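Local coordinates for Low molecular weight phosphotyrosine phosphatase family protein (Streptococcus pyogenes, PDB 5GOT), which probably hydrolyses phosphotyrosine in proteins, acting as a low molecular weight protein tyrosine phosphatase, at residues F20-I25 / K131-W136; T74-F79 / S103-F108. All blocks are in the same frame, centred on the assembly; numbering follows the deposited sequence.

Interaction 1 of 2, residues F20-I25 / K131-W136; sequences FVMKSI and KGCQDW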
loop_
_atom_site.group_PDB
_atom_site.type_symbol
_atom_site.label_atom_id
_atom_site.label_comp_id
_atom_site.label_asym_id
_atom_site.label_seq_id
_atom_site.Cartn_x
_atom_site.Cartn_y
_atom_site.Cartn_z
ATOM N N PHE A 20 5.720 3.670 0.055
ATOM C CA PHE A 20 6.725 4.721 0.006
ATOM C C PHE A 20 6.267 5.920 -0.813
ATOM O O PHE A 20 6.678 7.045 -0.515
ATOM C CB PHE A 20 8.053 4.125 -0.474
ATOM C CG PHE A 20 8.605 3.117 0.496
ATOM C CD1 PHE A 20 9.056 3.526 1.745
ATOM C CD2 PHE A 20 8.593 1.760 0.206
ATOM C CE1 PHE A 20 9.525 2.595 2.681
ATOM C CE2 PHE A 20 9.079 0.822 1.122
ATOM C CZ PHE A 20 9.542 1.242 2.365
ATOM N N VAL A 21 5.401 5.733 -1.811
ATOM C CA VAL A 21 4.802 6.894 -2.460
ATOM C C VAL A 21 3.917 7.649 -1.466
ATOM O O VAL A 21 3.994 8.876 -1.348
ATOM C CB VAL A 21 4.024 6.482 -3.724
ATOM C CG1 VAL A 21 3.273 7.678 -4.303
ATOM C CG2 VAL A 21 4.973 5.911 -4.783
ATOM N N MET A 22 3.086 6.924 -0.708
ATOM C CA MET A 22 2.260 7.595 0.293
ATOM C C MET A 22 3.131 8.297 1.332
ATOM O O MET A 22 2.841 9.429 1.740
ATOM C CB MET A 22 1.325 6.595 0.978
ATOM C CG MET A 22 0.218 7.257 1.788
ATOM S SD MET A 22 -1.023 7.928 0.700
ATOM C CE MET A 22 -2.012 8.907 1.846
ATOM N N LYS A 23 4.218 7.650 1.753
ATOM C CA LYS A 23 5.110 8.264 2.723
ATOM C C LYS A 23 5.762 9.525 2.179
ATOM O O LYS A 23 6.171 10.387 2.966
ATOM C CB LYS A 23 6.180 7.267 3.161
ATOM C CG LYS A 23 5.669 6.204 4.114
ATOM C CD LYS A 23 6.806 5.304 4.559
ATOM C CE LYS A 23 6.445 4.511 5.800
ATOM N NZ LYS A 23 7.276 3.297 5.933
ATOM N N SER A 24 5.842 9.668 0.858
ATOM C CA SER A 24 6.453 10.855 0.286
ATOM C C SER A 24 5.509 12.047 0.249
ATOM O O SER A 24 5.964 13.159 -0.036
ATOM C CB SER A 24 6.972 10.561 -1.130
ATOM O OG SER A 24 5.935 10.618 -2.103
ATOM N N ILE A 25 4.216 11.856 0.518
ATOM C CA ILE A 25 3.251 12.944 0.426
ATOM C C ILE A 25 2.581 13.261 1.755
ATOM O O ILE A 25 1.790 14.198 1.821
ATOM C CB ILE A 25 2.187 12.678 -0.661
ATOM C CG1 ILE A 25 1.353 11.438 -0.341
ATOM C CG2 ILE A 25 2.837 12.558 -2.041
ATOM C CD1 ILE A 25 0.077 11.346 -1.173
ATOM N N LYS A 131 -1.489 8.609 -8.216
ATOM C CA LYS A 131 -2.803 9.250 -8.208
ATOM C C LYS A 131 -3.691 8.693 -7.099
ATOM O O LYS A 131 -4.411 9.450 -6.436
ATOM C CB LYS A 131 -3.476 9.082 -9.574
ATOM C CG LYS A 131 -2.740 9.787 -10.719
ATOM C CD LYS A 131 -3.564 9.855 -12.018
ATOM C CE LYS A 131 -3.705 8.496 -12.709
ATOM N NZ LYS A 131 -4.488 8.574 -13.983
ATOM N N GLY A 132 -3.669 7.373 -6.896
ATOM C CA GLY A 132 -4.477 6.776 -5.845
ATOM C C GLY A 132 -4.032 7.188 -4.453
ATOM O O GLY A 132 -4.855 7.317 -3.538
ATOM N N CYS A 133 -2.730 7.390 -4.263
ATOM C CA CYS A 133 -2.257 7.910 -2.987
ATOM C C CYS A 133 -2.785 9.318 -2.749
ATOM O O CYS A 133 -3.161 9.660 -1.621
ATOM C CB CYS A 133 -0.728 7.879 -2.930
ATOM S SG CYS A 133 -0.066 6.208 -2.644
ATOM N N GLN A 134 -2.841 10.139 -3.803
ATOM C CA GLN A 134 -3.412 11.477 -3.665
ATOM C C GLN A 134 -4.876 11.404 -3.254
ATOM O O GLN A 134 -5.331 12.184 -2.410
ATOM C CB GLN A 134 -3.265 12.255 -4.975
ATOM C CG GLN A 134 -1.885 12.870 -5.183
ATOM C CD GLN A 134 -1.566 13.930 -4.141
ATOM O OE1 GLN A 134 -2.469 14.564 -3.586
ATOM N NE2 GLN A 134 -0.275 14.117 -3.856
ATOM N N ASP A 135 -5.628 10.467 -3.838
ATOM C CA ASP A 135 -7.032 10.321 -3.487
ATOM C C ASP A 135 -7.202 9.862 -2.047
ATOM O O ASP A 135 -8.074 10.371 -1.337
ATOM C CB ASP A 135 -7.717 9.360 -4.446
ATOM C CG ASP A 135 -7.855 9.944 -5.841
ATOM O OD1 ASP A 135 -7.490 11.132 -6.040
ATOM O OD2 ASP A 135 -8.345 9.221 -6.730
ATOM N N TRP A 136 -6.380 8.906 -1.595
ATOM C CA TRP A 136 -6.466 8.470 -0.203
ATOM C C TRP A 136 -6.147 9.607 0.756
ATOM O O TRP A 136 -6.773 9.726 1.815
ATOM C CB TRP A 136 -5.550 7.266 0.049
ATOM C CG TRP A 136 -6.200 6.020 -0.453
ATOM C CD1 TRP A 136 -5.809 5.250 -1.521
ATOM C CD2 TRP A 136 -7.410 5.441 0.038
ATOM N NE1 TRP A 136 -6.700 4.217 -1.707
ATOM C CE2 TRP A 136 -7.689 4.313 -0.758
ATOM C CE3 TRP A 136 -8.290 5.767 1.080
ATOM C CZ2 TRP A 136 -8.804 3.507 -0.542
ATOM C CZ3 TRP A 136 -9.391 4.961 1.297
ATOM C CH2 TRP A 136 -9.642 3.848 0.492
#
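The carbonyl oxygen of Val21, whose CG1 touches Cys133 SG across the contact, is gripped twice by Ser24. Ser24 OG lies 2.7 Å from Val21 O, in the carbonyl plane on a lone pair, and Ser24 N reaches the same oxygen at 3.0 Å. Between the segments no hydrogen bond forms, and apolar groups and sulfur carry the interface. The backbones come close, with Met22 CA 5.6 Å from Cys133 CA. Met22 leaves the helix with CG anti to its N (chi1 -166°) and bends at chi2, which lays SD 3.6 Å from Cys133 CB and equally near Cys133 O. Its CE continues along the partner helix to Trp136 CB at 4.3 Å. Cys133 SG lies against N, CB and SD of Met22 and also meets Val21 CG1. On the other flank Ile25 holds CG1 between its N and carbonyl carbon (chi1 63°), bringing CD1 to 3.7 Å from Cys133 O. Gln134 curls back so that NE2 passes obliquely over Ile25 CD1 and CG2, 3.9 Å from each. Met22 also rests on Met31 and Ile33 of strand 31-37. The result is the close pairing of helices 14-23 and 122-140 on one side of the parallel sheet in the low molecular weight phosphatase fold.

Interaction 2 of 2, residues T74-F79 / S103-F108; sequences TDFNTF and SKIYLF
Lys104 reaches from the start of strand 105-107 to the C-terminal end of helix 73-78, and its NZ binds two backbone carbonyls there. The strand is the last of the beta-alpha-beta unit formed by strand 81-84, helix 87-96 and strand 105-107, at an edge of the parallel sheet. The shorter bond, 2.7 Å from Lys104 NZ to Phe76 O, arrives tilted 18° from the carbonyl plane. The second runs nearly along the C=O axis of Phe79, with NZ 2.9 Å from Phe79 O. A water is a third partner, accepting from Lys104 NZ at 2.9 Å and donating to Asn77 O at 3.2 Å. The ammonium group thus meets carbonyls where the helix finishes, and its charge would probably be favourable beside the negative end of the helix dipole. To get there the lysine begins with CG almost eclipsing its own N (chi1 20°), a strained start, and kinks once more at chi3, which sets CD and CE against the same two oxygens. Beside this polar group, Ile105 CD1 meets the edge of the Phe76 ring near its plane, 4.1 Å from CE1, the two side chains crossing at a slant. The Phe76 side chain also touches Leu93 and Met96 of helix 87-96 and Ile82 of strand 81-84, while Lys104 is tied to Ile82 by a backbone bond. Farther out, Phe79 N binds Asp75 O, and Asp75 CB lies in plane at the edge of the Phe79 ring. Asp75 OD2 pairs with Arg36 NE of strand 31-37 in a salt bridge and also accepts from Thr72 N. Thr78 OG1 bonds to Thr74 O at 2.7 Å from above the carbonyl plane, joining Thr78 N on that oxygen.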
loop_
_atom_site.group_PDB
_atom_site.type_symbol
_atom_site.label_atom_id
_atom_site.label_comp_id
_atom_site.label_asym_id
_atom_site.label_seq_id
_atom_site.Cartn_x
_atom_site.Cartn_y
_atom_site.Cartn_z
ATOM N N THR A 74 -2.259 -9.523 14.609
ATOM C CA THR A 74 -1.934 -8.256 15.252
ATOM C C THR A 74 -2.217 -7.088 14.321
ATOM O O THR A 74 -2.748 -6.050 14.746
ATOM C CB THR A 74 -0.466 -8.227 15.677
ATOM O OG1 THR A 74 -0.056 -9.530 16.116
ATOM C CG2 THR A 74 -0.291 -7.223 16.798
ATOM N N ASP A 75 -1.855 -7.242 13.045
ATOM C CA ASP A 75 -2.034 -6.163 12.077
ATOM C C ASP A 75 -3.503 -5.829 11.883
ATOM O O ASP A 75 -3.880 -4.651 11.835
ATOM C CB ASP A 75 -1.404 -6.551 10.742
ATOM C CG ASP A 75 0.080 -6.775 10.842
ATOM O OD1 ASP A 75 0.735 -6.041 11.613
ATOM O OD2 ASP A 75 0.584 -7.675 10.128
ATOM N N PHE A 76 -4.347 -6.856 11.723
ATOM C CA PHE A 76 -5.777 -6.597 11.549
ATOM C C PHE A 76 -6.356 -5.824 12.728
ATOM O O PHE A 76 -7.309 -5.058 12.550
ATOM C CB PHE A 76 -6.553 -7.901 11.365
ATOM C CG PHE A 76 -6.454 -8.489 9.994
ATOM C CD1 PHE A 76 -7.239 -7.996 8.952
ATOM C CD2 PHE A 76 -5.612 -9.561 9.745
ATOM C CE1 PHE A 76 -7.167 -8.561 7.682
ATOM C CE2 PHE A 76 -5.532 -10.127 8.480
ATOM C CZ PHE A 76 -6.313 -9.624 7.443
ATOM N N ASN A 77 -5.795 -6.009 13.934
ATOM C CA ASN A 77 -6.268 -5.282 15.110
ATOM C C ASN A 77 -5.699 -3.874 15.178
ATOM O O ASN A 77 -6.390 -2.941 15.613
ATOM C CB ASN A 77 -5.896 -6.038 16.389
ATOM C CG ASN A 77 -6.882 -7.135 16.721
ATOM O OD1 ASN A 77 -7.883 -6.895 17.395
ATOM N ND2 ASN A 77 -6.610 -8.349 16.240
ATOM N N THR A 78 -4.444 -3.707 14.761
ATOM C CA THR A 78 -3.737 -2.443 14.939
ATOM C C THR A 78 -4.063 -1.426 13.846
ATOM O O THR A 78 -4.231 -0.236 14.138
ATOM C CB THR A 78 -2.232 -2.700 14.973
ATOM O OG1 THR A 78 -1.961 -3.780 15.875
ATOM C CG2 THR A 78 -1.488 -1.446 15.432
ATOM N N PHE A 79 -4.117 -1.841 12.584
ATOM C CA PHE A 79 -4.269 -0.863 11.511
ATOM C C PHE A 79 -5.703 -0.350 11.439
ATOM O O PHE A 79 -6.660 -1.082 11.695
ATOM C CB PHE A 79 -3.835 -1.461 10.168
ATOM C CG PHE A 79 -2.340 -1.581 10.028
ATOM C CD1 PHE A 79 -1.560 -0.460 9.763
ATOM C CD2 PHE A 79 -1.716 -2.802 10.182
ATOM C CE1 PHE A 79 -0.172 -0.567 9.647
ATOM C CE2 PHE A 79 -0.326 -2.915 10.086
ATOM C CZ PHE A 79 0.437 -1.792 9.812
ATOM N N SER A 103 -14.930 -3.760 7.746
ATOM C CA SER A 103 -15.056 -2.316 7.618
ATOM C C SER A 103 -13.719 -1.585 7.649
ATOM O O SER A 103 -13.689 -0.381 7.363
ATOM C CB SER A 103 -15.977 -1.745 8.707
ATOM O OG SER A 103 -15.298 -1.654 9.938
ATOM N N LYS A 104 -12.608 -2.246 7.965
ATOM C CA LYS A 104 -11.321 -1.589 7.748
ATOM C C LYS A 104 -10.655 -1.975 6.428
ATOM O O LYS A 104 -9.551 -1.496 6.149
ATOM C CB LYS A 104 -10.358 -1.843 8.919
ATOM C CG LYS A 104 -10.668 -3.021 9.793
ATOM C CD LYS A 104 -9.560 -3.274 10.828
ATOM C CE LYS A 104 -9.623 -2.320 12.023
ATOM N NZ LYS A 104 -8.615 -2.719 13.071
ATOM N N ILE A 105 -11.297 -2.786 5.592
ATOM C CA ILE A 105 -10.667 -3.287 4.368
ATOM C C ILE A 105 -11.232 -2.552 3.157
ATOM O O ILE A 105 -12.456 -2.503 2.955
ATOM C CB ILE A 105 -10.843 -4.809 4.255
ATOM C CG1 ILE A 105 -10.149 -5.479 5.465
ATOM C CG2 ILE A 105 -10.265 -5.332 2.952
ATOM C CD1 ILE A 105 -10.321 -6.991 5.545
ATOM N N TYR A 106 -10.330 -1.983 2.346
ATOM C CA TYR A 106 -10.658 -1.113 1.225
ATOM C C TYR A 106 -9.922 -1.561 -0.032
ATOM O O TYR A 106 -8.842 -2.150 0.033
ATOM C CB TYR A 106 -10.251 0.352 1.481
ATOM C CG TYR A 106 -10.900 1.042 2.676
ATOM C CD1 TYR A 106 -10.459 0.790 3.971
ATOM C CD2 TYR A 106 -11.911 1.988 2.498
ATOM C CE1 TYR A 106 -11.026 1.428 5.064
ATOM C CE2 TYR A 106 -12.490 2.641 3.598
ATOM C CZ TYR A 106 -12.029 2.356 4.871
ATOM O OH TYR A 106 -12.565 2.979 5.984
ATOM N N LEU A 107 -10.502 -1.237 -1.179
ATOM C CA LEU A 107 -9.821 -1.376 -2.458
ATOM C C LEU A 107 -9.047 -0.097 -2.760
ATOM O O LEU A 107 -9.599 1.003 -2.668
ATOM C CB LEU A 107 -10.830 -1.665 -3.571
ATOM C CG LEU A 107 -10.232 -1.865 -4.967
ATOM C CD1 LEU A 107 -9.340 -3.091 -4.989
ATOM C CD2 LEU A 107 -11.359 -2.009 -5.987
ATOM N N PHE A 108 -7.774 -0.249 -3.149
ATOM C CA PHE A 108 -6.916 0.911 -3.387
ATOM C C PHE A 108 -7.522 1.902 -4.377
ATOM O O PHE A 108 -7.448 3.118 -4.159
ATOM C CB PHE A 108 -5.536 0.457 -3.881
ATOM C CG PHE A 108 -4.584 1.590 -4.114
ATOM C CD1 PHE A 108 -3.852 2.123 -3.061
ATOM C CD2 PHE A 108 -4.395 2.107 -5.395
ATOM C CE1 PHE A 108 -2.965 3.170 -3.269
ATOM C CE2 PHE A 108 -3.511 3.144 -5.613
ATOM C CZ PHE A 108 -2.797 3.685 -4.544
HETATM O O HOH W 1 -9.508 -2.344 15.830
#

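In the fold
The two contacts, with centres about 17 Å apart, meet through Trp136. Its NE1 probably donates a hydrogen bond to Phe108 O, 2.8 Å away, and its CH2 packs 3.6 Å from Tyr106 CD2; close by, Gly132 C lies 3.7 Å from Phe108 CZ. Interaction 1 therefore connects through helix 122-140 to the end of the strand whose beginning carries interaction 2. Along the chain, interaction 2 falls between the two segments of interaction 1. In this family the phosphate-binding P-loop joins strand 2-8 to helix 14-23, the helix of interaction 1, and the loop with the presumed general acid probably follows strand 105-107.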